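Local coordinates for uncharacterized protein YppE (Bacillus subtilis, PDB 2IM8) that is of unknown function, belongs to an uncharacterised bacterial protein family, and folds as a single-chain bundle of four long helices, at residues 5-10 and 115-120; 11-16 and 108-113; 26-31 and 94-99; 82-87 and 100-105. All blocks are in the same frame, centred on the assembly; numbering follows the deposited sequence.

The four contacts illustrate how the chemistry of a helical bundle changes from buried interior to surface. Interactions 1, 2 and 3 all join helix 3-29 to helix 96-121, whereas interaction 4 sets helix 72-91 against that same last helix. Interactions 1 and 2 are buried, their centres about 9 Å apart, and both rest on apolar contacts without a hydrogen bond between their segments, an imidazole ring joining in interaction 2. Interaction 4 is partly buried and mixes aliphatic carbon with a glutamate side chain and a threonine hydroxyl. Interaction 3 lies at the surface, its centre about 31 Å from that of interaction 1 on the opposite side of the chain's centre; there two lysines and a backbone carbonyl replace the apolar side chains.

Interaction 1: residues 5-10 and 115-120; sequences TLLEMT and DEIARE
Leu6, Leu7 and Ile117 meet without any flat group between them; the flat groups that pair here, those of Glu116, Arg119 and Glu120, form a salt-bridge network within 115-120. At the edge of the Arg119 guanidinium, in its plane, lies Glu116 OE1, which accepts from NH2 at 3.1 Å with a fairly straight N-H...O angle of 162°. Glu120 OE2 stands well out of that plane, 3.0 Å from Arg119 NH2, and contributes charge attraction alone. Both oxygens of the Glu116 carboxylate are also bound by the backbone, OE1 by Lys68 N and OE2 by Tyr69 N, which ties helix 96-121 to the loop between helices 36-64 and 72-91. On the side facing helix 3-29 the contact narrows to one methyl. With CG1 anti to the carbonyl carbon (chi1 -67°) and an extended chi2, Ile117 sends CD1 to within 3.8 Å of Leu7 N. The same methyl lies 4.0 Å from Leu6 CB and 4.1 Å from Leu7 CB. One turn on, Leu6 O accepts from both Thr10 N and Thr10 OG1, and Trp54 NE1 donates to that hydroxyl. The contact between these bundle helices is thus apolar, with no hydrogen bond across it, while Thr10 OG1 and the Glu116 carboxylate find their partners elsewhere.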
# COMPACT_ATOMS: atom_id res chain seq x y z
N THR A 5 2.74 -1.23 15.63
CA THR A 5 3.32 -1.98 14.52
C THR A 5 2.51 -1.76 13.25
O THR A 5 3.06 -1.55 12.16
CB THR A 5 3.34 -3.49 14.83
OG1 THR A 5 4.03 -3.70 16.07
CG2 THR A 5 4.01 -4.26 13.73
N LEU A 6 1.19 -1.80 13.40
CA LEU A 6 0.29 -1.61 12.26
C LEU A 6 0.53 -0.23 11.67
O LEU A 6 0.68 -0.07 10.46
CB LEU A 6 -1.16 -1.72 12.72
CG LEU A 6 -2.11 -2.70 12.02
CD1 LEU A 6 -3.52 -2.49 12.57
CD2 LEU A 6 -2.08 -2.50 10.50
N LEU A 7 0.56 0.77 12.55
CA LEU A 7 0.77 2.15 12.15
C LEU A 7 2.09 2.32 11.37
O LEU A 7 2.12 2.98 10.33
CB LEU A 7 0.78 3.04 13.40
CG LEU A 7 0.97 4.54 13.15
CD1 LEU A 7 -0.27 5.10 12.46
CD2 LEU A 7 1.22 5.26 14.48
N GLU A 8 3.16 1.72 11.87
CA GLU A 8 4.45 1.82 11.18
C GLU A 8 4.33 1.18 9.81
O GLU A 8 4.79 1.74 8.82
CB GLU A 8 5.55 1.12 11.97
CG GLU A 8 5.81 1.71 13.34
CD GLU A 8 7.01 1.09 14.02
OE1 GLU A 8 7.02 -0.15 14.17
OE2 GLU A 8 7.93 1.84 14.40
N MSE A 9 3.70 0.01 9.76
CA MSE A 9 3.54 -0.68 8.48
C MSE A 9 2.67 0.15 7.54
O MSE A 9 2.89 0.17 6.34
CB MSE A 9 2.90 -2.06 8.70
CG MSE A 9 3.83 -3.05 9.36
SE MSE A 9 2.98 -4.76 9.47
CE MSE A 9 4.50 -5.80 10.08
N THR A 10 1.69 0.85 8.11
CA THR A 10 0.82 1.69 7.31
C THR A 10 1.63 2.84 6.68
O THR A 10 1.49 3.14 5.50
CB THR A 10 -0.30 2.30 8.17
OG1 THR A 10 -1.08 1.24 8.73
CG2 THR A 10 -1.21 3.20 7.33
N ASP A 115 -6.20 6.80 10.38
CA ASP A 115 -7.14 7.61 11.13
C ASP A 115 -7.79 6.81 12.26
O ASP A 115 -7.91 7.31 13.37
CB ASP A 115 -8.25 8.17 10.22
CG ASP A 115 -7.74 9.18 9.19
OD1 ASP A 115 -6.60 9.67 9.32
OD2 ASP A 115 -8.50 9.48 8.24
N GLU A 116 -8.22 5.58 11.98
CA GLU A 116 -8.85 4.73 13.00
C GLU A 116 -7.89 4.49 14.16
O GLU A 116 -8.26 4.61 15.32
CB GLU A 116 -9.28 3.38 12.42
CG GLU A 116 -10.48 3.40 11.47
CD GLU A 116 -11.80 3.81 12.14
OE1 GLU A 116 -12.11 3.30 13.24
OE2 GLU A 116 -12.54 4.63 11.55
N ILE A 117 -6.66 4.13 13.83
CA ILE A 117 -5.65 3.88 14.85
C ILE A 117 -5.50 5.09 15.78
O ILE A 117 -5.65 4.96 16.99
CB ILE A 117 -4.29 3.57 14.21
CG1 ILE A 117 -4.37 2.23 13.47
CG2 ILE A 117 -3.21 3.54 15.29
CD1 ILE A 117 -3.09 1.84 12.75
N ALA A 118 -5.22 6.25 15.20
CA ALA A 118 -5.04 7.48 15.97
C ALA A 118 -6.27 7.82 16.80
O ALA A 118 -6.15 8.26 17.95
CB ALA A 118 -4.71 8.64 15.04
N ARG A 119 -7.46 7.62 16.23
CA ARG A 119 -8.71 7.91 16.92
C ARG A 119 -8.92 7.01 18.15
O ARG A 119 -9.27 7.49 19.23
CB ARG A 119 -9.88 7.74 15.95
CG ARG A 119 -11.22 8.17 16.51
CD ARG A 119 -12.33 7.97 15.47
NE ARG A 119 -12.60 6.55 15.23
CZ ARG A 119 -13.09 5.72 16.15
NH1 ARG A 119 -13.35 6.16 17.37
NH2 ARG A 119 -13.32 4.45 15.84
N GLU A 120 -8.70 5.71 17.97
CA GLU A 120 -8.88 4.74 19.04
C GLU A 120 -7.70 4.67 20.00
O GLU A 120 -7.86 4.26 21.16
CB GLU A 120 -9.15 3.37 18.44
CG GLU A 120 -10.50 3.28 17.76
CD GLU A 120 -10.50 2.40 16.54
OE1 GLU A 120 -10.25 1.19 16.68
OE2 GLU A 120 -10.75 2.93 15.43

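Interaction 2: residues 11-16 and 108-113; sequences EQMIEV and YTLHAV
Leu110 fits against two consecutive residues of the facing helix, Met13 and Ile14. Its CD1 methyl comes within 3.7 Å of Met13 CB, the two side chains crossing at about a right angle, while CD2 lies 4.2 Å from SE of Met13, present as selenomethionine. Ile14 and Leu110 instead slide past each other in opposite directions, Ile14 CG1 resting 3.8 Å from Leu110 CB. The extended end of Ile14 goes on to His111, placing CD1 3.7 Å from ring carbon CD2. His111 CG is anti to the carbonyl carbon (chi1 -73°), and this brings the imidazole back to the interface although its CB does not point there. An alanine in place of Ile14 would probably open a gap beside Leu110 and leave the His111 ring freer to turn. Farther out, Trp54 of helix 36-64 packs on Met13, Leu110 and Val113, and Glu11 pairs with Lys114 in a salt bridge. The axes of 11-16 and 108-113 approach to 9.8 Å at 157°, the near-antiparallel packing expected of neighbours in a four-helix bundle. No hydrogen bond joins these segments, so their hold is one of apolar fit, with His111, whose side chain is about 5 Å from a phosphate ion probably supplied by the crystallisation liquor, beside it.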
# COMPACT_ATOMS: atom_id res chain seq x y z
N GLU A 11 2.47 3.49 7.49
CA GLU A 11 3.26 4.60 6.99
C GLU A 11 4.30 4.13 5.98
O GLU A 11 4.63 4.85 5.03
CB GLU A 11 3.93 5.36 8.14
CG GLU A 11 2.95 6.17 9.00
CD GLU A 11 2.61 7.56 8.43
OE1 GLU A 11 2.63 7.75 7.20
OE2 GLU A 11 2.32 8.47 9.24
N GLN A 12 4.80 2.91 6.17
CA GLN A 12 5.78 2.32 5.26
C GLN A 12 5.13 2.12 3.89
O GLN A 12 5.71 2.46 2.87
CB GLN A 12 6.26 0.97 5.81
CG GLN A 12 7.64 0.55 5.33
CD GLN A 12 8.13 -0.72 6.02
OE1 GLN A 12 8.05 -0.86 7.25
NE2 GLN A 12 8.67 -1.64 5.23
N MSE A 13 3.92 1.57 3.88
CA MSE A 13 3.21 1.34 2.62
C MSE A 13 2.86 2.66 1.92
O MSE A 13 2.91 2.76 0.70
CB MSE A 13 1.93 0.53 2.86
CG MSE A 13 2.22 -0.93 3.19
SE MSE A 13 0.64 -1.93 3.68
CE MSE A 13 -0.19 -2.05 1.94
N ILE A 14 2.52 3.68 2.71
CA ILE A 14 2.19 4.98 2.13
C ILE A 14 3.42 5.51 1.40
O ILE A 14 3.33 6.00 0.28
CB ILE A 14 1.76 5.99 3.23
CG1 ILE A 14 0.41 5.56 3.80
CG2 ILE A 14 1.68 7.42 2.65
CD1 ILE A 14 -0.01 6.37 5.03
N GLU A 15 4.57 5.39 2.04
CA GLU A 15 5.80 5.86 1.43
C GLU A 15 6.13 5.03 0.17
O GLU A 15 6.50 5.58 -0.86
CB GLU A 15 6.96 5.80 2.44
CG GLU A 15 8.25 6.40 1.90
CD GLU A 15 9.41 6.41 2.90
OE1 GLU A 15 9.16 6.30 4.13
OE2 GLU A 15 10.58 6.55 2.45
N VAL A 16 5.98 3.71 0.26
CA VAL A 16 6.23 2.84 -0.89
C VAL A 16 5.35 3.29 -2.05
O VAL A 16 5.80 3.38 -3.19
CB VAL A 16 5.88 1.37 -0.57
CG1 VAL A 16 5.84 0.54 -1.87
CG2 VAL A 16 6.89 0.79 0.40
N TYR A 108 -5.97 6.00 0.16
CA TYR A 108 -7.12 6.33 0.99
C TYR A 108 -7.36 5.28 2.07
O TYR A 108 -7.59 5.61 3.23
CB TYR A 108 -8.40 6.50 0.17
CG TYR A 108 -9.60 6.65 1.08
CD1 TYR A 108 -9.73 7.76 1.91
CD2 TYR A 108 -10.54 5.63 1.21
CE1 TYR A 108 -10.75 7.85 2.85
CE2 TYR A 108 -11.57 5.71 2.15
CZ TYR A 108 -11.66 6.82 2.97
OH TYR A 108 -12.64 6.89 3.94
N THR A 109 -7.33 4.01 1.69
CA THR A 109 -7.55 2.97 2.69
C THR A 109 -6.45 3.05 3.74
O THR A 109 -6.73 2.90 4.94
CB THR A 109 -7.58 1.56 2.06
OG1 THR A 109 -8.66 1.49 1.13
CG2 THR A 109 -7.76 0.49 3.14
N LEU A 110 -5.21 3.29 3.32
CA LEU A 110 -4.10 3.39 4.26
C LEU A 110 -4.34 4.56 5.22
O LEU A 110 -4.15 4.43 6.43
CB LEU A 110 -2.77 3.58 3.51
CG LEU A 110 -2.31 2.34 2.73
CD1 LEU A 110 -1.04 2.62 1.93
CD2 LEU A 110 -2.09 1.20 3.73
N HIS A 111 -4.75 5.70 4.68
CA HIS A 111 -5.03 6.85 5.52
C HIS A 111 -6.19 6.58 6.46
O HIS A 111 -6.18 7.03 7.60
CB HIS A 111 -5.31 8.07 4.66
CG HIS A 111 -4.08 8.63 4.01
ND1 HIS A 111 -4.08 9.17 2.74
CD2 HIS A 111 -2.80 8.70 4.45
CE1 HIS A 111 -2.86 9.56 2.43
NE2 HIS A 111 -2.06 9.28 3.45
N ALA A 112 -7.19 5.83 5.99
CA ALA A 112 -8.36 5.49 6.81
C ALA A 112 -7.93 4.65 8.01
O ALA A 112 -8.33 4.92 9.15
CB ALA A 112 -9.37 4.72 5.97
N VAL A 113 -7.12 3.63 7.76
CA VAL A 113 -6.64 2.77 8.83
C VAL A 113 -5.83 3.62 9.81
O VAL A 113 -5.97 3.48 11.03
CB VAL A 113 -5.76 1.61 8.26
CG1 VAL A 113 -5.17 0.77 9.38
CG2 VAL A 113 -6.61 0.74 7.36

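Interaction 3: residues 26-31 and 94-99; sequences EGKNSN and IHKKRF
Lys28 and Lys96 reach toward each other, their ends overlapping, and Lys28 finishes at the carbonyl of Ile94. Its CB lies 3.6 Å from Lys96 CE, and CG approaches that same carbon to 3.5 Å, tighter than usual van der Waals contact. A bend at chi2 (-69°) turns the chain, whose CD then lies 3.2 Å from Lys96 NZ. Next, CE comes 3.4 Å from Ile94 O, and the terminal NZ gives this oxygen a weak hydrogen bond of 3.2 Å. Lys96, bent at chi2 and again at chi4, brings its ammonium back over the aliphatic part of Lys28, which leaves the two NZ atoms, of Lys28 and Lys96, 4.0 Å apart. Ile94 O also has a hydrogen bond with Tyr24 OH, and His92 O takes a second weak bond from Lys28 NZ. The joined parts are the last turn of helix 3-29 and the approach to helix 96-121, where His95 occupies the N-cap position. A leucine in place of Lys28 would probably leave the carbonyls of Ile94 and His92 without their weak ammonium donor. Two like charges so close are likely to repel each other, a cost that the carbonyl oxygens gathered round Lys28 NZ probably offset in part at this surface site.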
# COMPACT_ATOMS: atom_id res chain seq x y z
N GLU A 26 8.46 9.13 -13.56
CA GLU A 26 9.79 9.31 -14.12
C GLU A 26 10.04 8.27 -15.21
O GLU A 26 10.69 8.56 -16.22
CB GLU A 26 10.86 9.19 -13.03
CG GLU A 26 12.28 9.43 -13.54
CD GLU A 26 12.39 10.72 -14.35
OE1 GLU A 26 12.03 11.80 -13.82
OE2 GLU A 26 12.85 10.65 -15.51
N GLY A 27 9.52 7.07 -15.02
CA GLY A 27 9.68 6.02 -16.01
C GLY A 27 8.93 6.31 -17.30
O GLY A 27 9.38 5.93 -18.38
N LYS A 28 7.78 6.96 -17.19
CA LYS A 28 7.00 7.28 -18.38
C LYS A 28 7.67 8.39 -19.17
O LYS A 28 7.73 8.35 -20.40
CB LYS A 28 5.59 7.73 -17.99
CG LYS A 28 4.67 6.60 -17.56
CD LYS A 28 4.33 5.71 -18.74
CE LYS A 28 3.18 4.77 -18.39
NZ LYS A 28 2.67 4.06 -19.58
N ASN A 29 8.18 9.39 -18.45
CA ASN A 29 8.84 10.54 -19.06
C ASN A 29 10.15 10.17 -19.75
O ASN A 29 10.36 10.48 -20.91
CB ASN A 29 9.10 11.62 -18.01
CG ASN A 29 7.82 12.20 -17.43
OD1 ASN A 29 7.85 12.98 -16.48
ND2 ASN A 29 6.69 11.83 -18.02
N SER A 30 11.03 9.50 -19.01
CA SER A 30 12.32 9.09 -19.52
C SER A 30 12.61 7.70 -18.98
O SER A 30 13.23 7.54 -17.93
CB SER A 30 13.40 10.06 -19.06
OG SER A 30 14.64 9.78 -19.68
N ASN A 31 12.14 6.69 -19.72
CA ASN A 31 12.29 5.29 -19.34
C ASN A 31 13.69 4.84 -18.93
O ASN A 31 14.68 5.26 -19.52
CB ASN A 31 11.82 4.40 -20.48
CG ASN A 31 12.00 2.94 -20.17
OD1 ASN A 31 11.13 2.31 -19.56
ND2 ASN A 31 13.15 2.39 -20.56
N ILE A 94 0.97 0.07 -17.61
CA ILE A 94 -0.39 0.62 -17.55
C ILE A 94 -0.39 2.13 -17.75
O ILE A 94 0.62 2.79 -17.52
CB ILE A 94 -1.08 0.25 -16.23
CG1 ILE A 94 -0.33 0.86 -15.05
CG2 ILE A 94 -1.15 -1.26 -16.09
CD1 ILE A 94 -1.07 0.69 -13.74
N HIS A 95 -1.53 2.68 -18.18
CA HIS A 95 -1.64 4.12 -18.43
C HIS A 95 -1.80 4.96 -17.16
O HIS A 95 -2.13 4.45 -16.10
CB HIS A 95 -2.82 4.39 -19.37
CG HIS A 95 -2.68 3.74 -20.71
ND1 HIS A 95 -1.60 3.97 -21.53
CD2 HIS A 95 -3.48 2.86 -21.36
CE1 HIS A 95 -1.73 3.25 -22.63
NE2 HIS A 95 -2.86 2.57 -22.55
N LYS A 96 -1.55 6.26 -17.31
CA LYS A 96 -1.61 7.22 -16.21
C LYS A 96 -2.88 7.15 -15.37
O LYS A 96 -2.82 7.11 -14.15
CB LYS A 96 -1.47 8.66 -16.75
CG LYS A 96 -0.32 8.87 -17.74
CD LYS A 96 1.04 8.69 -17.09
CE LYS A 96 2.17 8.95 -18.07
NZ LYS A 96 2.19 7.98 -19.21
N LYS A 97 -4.04 7.15 -16.03
CA LYS A 97 -5.33 7.11 -15.34
C LYS A 97 -5.47 5.90 -14.42
O LYS A 97 -5.89 6.02 -13.27
CB LYS A 97 -6.47 7.11 -16.35
CG LYS A 97 -7.85 6.99 -15.72
CD LYS A 97 -8.91 6.72 -16.77
CE LYS A 97 -10.27 6.40 -16.14
NZ LYS A 97 -10.93 7.59 -15.54
N ARG A 98 -5.16 4.72 -14.94
CA ARG A 98 -5.25 3.49 -14.17
C ARG A 98 -4.26 3.51 -13.00
O ARG A 98 -4.59 3.13 -11.88
CB ARG A 98 -4.96 2.30 -15.09
CG ARG A 98 -4.92 0.95 -14.40
CD ARG A 98 -6.19 0.64 -13.64
NE ARG A 98 -6.12 -0.70 -13.06
CZ ARG A 98 -6.88 -1.13 -12.06
NH1 ARG A 98 -7.77 -0.31 -11.51
NH2 ARG A 98 -6.74 -2.36 -11.60
N PHE A 99 -3.03 3.97 -13.26
CA PHE A 99 -2.04 4.02 -12.19
C PHE A 99 -2.54 4.94 -11.08
O PHE A 99 -2.39 4.64 -9.89
CB PHE A 99 -0.70 4.53 -12.71
CG PHE A 99 0.39 4.48 -11.68
CD1 PHE A 99 1.10 3.30 -11.46
CD2 PHE A 99 0.64 5.57 -10.86
CE1 PHE A 99 2.05 3.21 -10.43
CE2 PHE A 99 1.59 5.49 -9.84
CZ PHE A 99 2.29 4.31 -9.62

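Interaction 4: residues 82-87 and 100-105; sequences FLELVL and KDITES
Glu84 and Leu85 present the touching surface of helix 72-91 to Ile102 and Thr103. Before them, Phe82 points its CB away from 100-105; its ring packs on Met13 and Val16 of helix 3-29 and on Val106 farther along helix 96-121, with Val86 CG2 over one face. Glu84 holds CG anti to the backbone N (chi1 169°) and stretches out across Ile102, which it crosses at about a right angle. CG makes the closest touch, 3.7 Å to Ile102 CD1, and OE1 also brushes that residue while forming a long, weak ion pair with Arg98 NH2. Leu85 meets the same methyl: its backbone N lies 3.8 Å from Ile102 CD1, and its CB 4.1 Å. Ile102 reaches both residues by setting CG1 between its backbone N and carbonyl carbon (chi1 62°). Farther out, Leu85 CD2 comes within 3.7 Å of Thr103 OG1, a hydroxyl bonded to Phe99 O in its own helix. Val86 packs against Val16 and Asn47. The axes of 82-87 and 100-105 pass 9.3 Å apart at 129°, so locally these consecutive helices are splayed from antiparallel. Apolar contact can therefore include a glutamate's methylene and a hydroxyl already satisfied by its own helix, which suits a partly buried boundary.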
# COMPACT_ATOMS: atom_id res chain seq x y z
N PHE A 82 -1.98 -2.68 -4.40
CA PHE A 82 -0.66 -2.28 -3.92
C PHE A 82 0.44 -2.99 -4.69
O PHE A 82 1.42 -2.37 -5.10
CB PHE A 82 -0.55 -2.58 -2.43
CG PHE A 82 0.77 -2.19 -1.82
CD1 PHE A 82 1.11 -0.85 -1.65
CD2 PHE A 82 1.68 -3.16 -1.41
CE1 PHE A 82 2.33 -0.48 -1.06
CE2 PHE A 82 2.91 -2.80 -0.82
CZ PHE A 82 3.23 -1.46 -0.65
N LEU A 83 0.29 -4.30 -4.88
CA LEU A 83 1.31 -5.06 -5.62
C LEU A 83 1.37 -4.64 -7.08
O LEU A 83 2.44 -4.66 -7.69
CB LEU A 83 1.05 -6.56 -5.52
CG LEU A 83 1.58 -7.26 -4.26
CD1 LEU A 83 1.07 -6.55 -3.02
CD2 LEU A 83 1.13 -8.71 -4.27
N GLU A 84 0.24 -4.28 -7.67
CA GLU A 84 0.28 -3.83 -9.06
C GLU A 84 1.04 -2.51 -9.08
O GLU A 84 1.91 -2.29 -9.93
CB GLU A 84 -1.12 -3.65 -9.64
CG GLU A 84 -1.12 -2.93 -10.99
CD GLU A 84 -2.45 -2.95 -11.71
OE1 GLU A 84 -3.51 -2.98 -11.04
OE2 GLU A 84 -2.43 -2.93 -12.97
N LEU A 85 0.70 -1.63 -8.13
CA LEU A 85 1.35 -0.32 -8.01
C LEU A 85 2.86 -0.50 -7.93
O LEU A 85 3.61 0.20 -8.61
CB LEU A 85 0.79 0.42 -6.79
CG LEU A 85 1.57 1.46 -5.95
CD1 LEU A 85 2.57 2.25 -6.78
CD2 LEU A 85 0.54 2.40 -5.30
N VAL A 86 3.31 -1.45 -7.11
CA VAL A 86 4.75 -1.68 -6.97
C VAL A 86 5.39 -2.12 -8.28
O VAL A 86 6.37 -1.52 -8.73
CB VAL A 86 5.05 -2.72 -5.87
CG1 VAL A 86 6.54 -3.07 -5.89
CG2 VAL A 86 4.66 -2.14 -4.51
N LEU A 87 4.86 -3.16 -8.91
CA LEU A 87 5.42 -3.63 -10.18
C LEU A 87 5.42 -2.54 -11.24
O LEU A 87 6.43 -2.31 -11.93
CB LEU A 87 4.61 -4.83 -10.70
CG LEU A 87 5.04 -5.36 -12.08
CD1 LEU A 87 6.51 -5.77 -12.08
CD2 LEU A 87 4.14 -6.55 -12.44
N LYS A 100 -3.13 6.06 -11.47
CA LYS A 100 -3.65 7.01 -10.50
C LYS A 100 -4.78 6.38 -9.70
O LYS A 100 -4.82 6.51 -8.49
CB LYS A 100 -4.16 8.29 -11.19
CG LYS A 100 -4.70 9.33 -10.19
CD LYS A 100 -5.10 10.65 -10.86
CE LYS A 100 -5.63 11.65 -9.84
NZ LYS A 100 -5.96 12.98 -10.44
N ASP A 101 -5.70 5.69 -10.38
CA ASP A 101 -6.83 5.04 -9.71
C ASP A 101 -6.41 4.05 -8.61
O ASP A 101 -6.95 4.10 -7.51
CB ASP A 101 -7.72 4.31 -10.71
CG ASP A 101 -8.39 5.25 -11.70
OD1 ASP A 101 -8.66 6.42 -11.31
OD2 ASP A 101 -8.67 4.83 -12.84
N ILE A 102 -5.48 3.15 -8.90
CA ILE A 102 -5.07 2.19 -7.88
C ILE A 102 -4.29 2.86 -6.76
O ILE A 102 -4.43 2.51 -5.59
CB ILE A 102 -4.24 1.03 -8.49
CG1 ILE A 102 -2.95 1.55 -9.13
CG2 ILE A 102 -5.08 0.32 -9.55
CD1 ILE A 102 -2.10 0.45 -9.73
N THR A 103 -3.49 3.86 -7.11
CA THR A 103 -2.70 4.59 -6.12
C THR A 103 -3.66 5.32 -5.18
O THR A 103 -3.52 5.26 -3.94
CB THR A 103 -1.74 5.59 -6.81
OG1 THR A 103 -0.82 4.86 -7.63
CG2 THR A 103 -0.93 6.36 -5.77
N GLU A 104 -4.66 5.99 -5.75
CA GLU A 104 -5.64 6.72 -4.93
C GLU A 104 -6.39 5.79 -3.98
O GLU A 104 -6.66 6.14 -2.82
CB GLU A 104 -6.68 7.40 -5.82
CG GLU A 104 -6.19 8.54 -6.68
CD GLU A 104 -7.35 9.17 -7.43
OE1 GLU A 104 -8.09 8.42 -8.12
OE2 GLU A 104 -7.53 10.39 -7.34
N SER A 105 -6.76 4.62 -4.48
CA SER A 105 -7.49 3.62 -3.71
C SER A 105 -6.66 3.10 -2.53
O SER A 105 -7.14 3.00 -1.39
CB SER A 105 -7.88 2.46 -4.63
OG SER A 105 -8.55 1.45 -3.92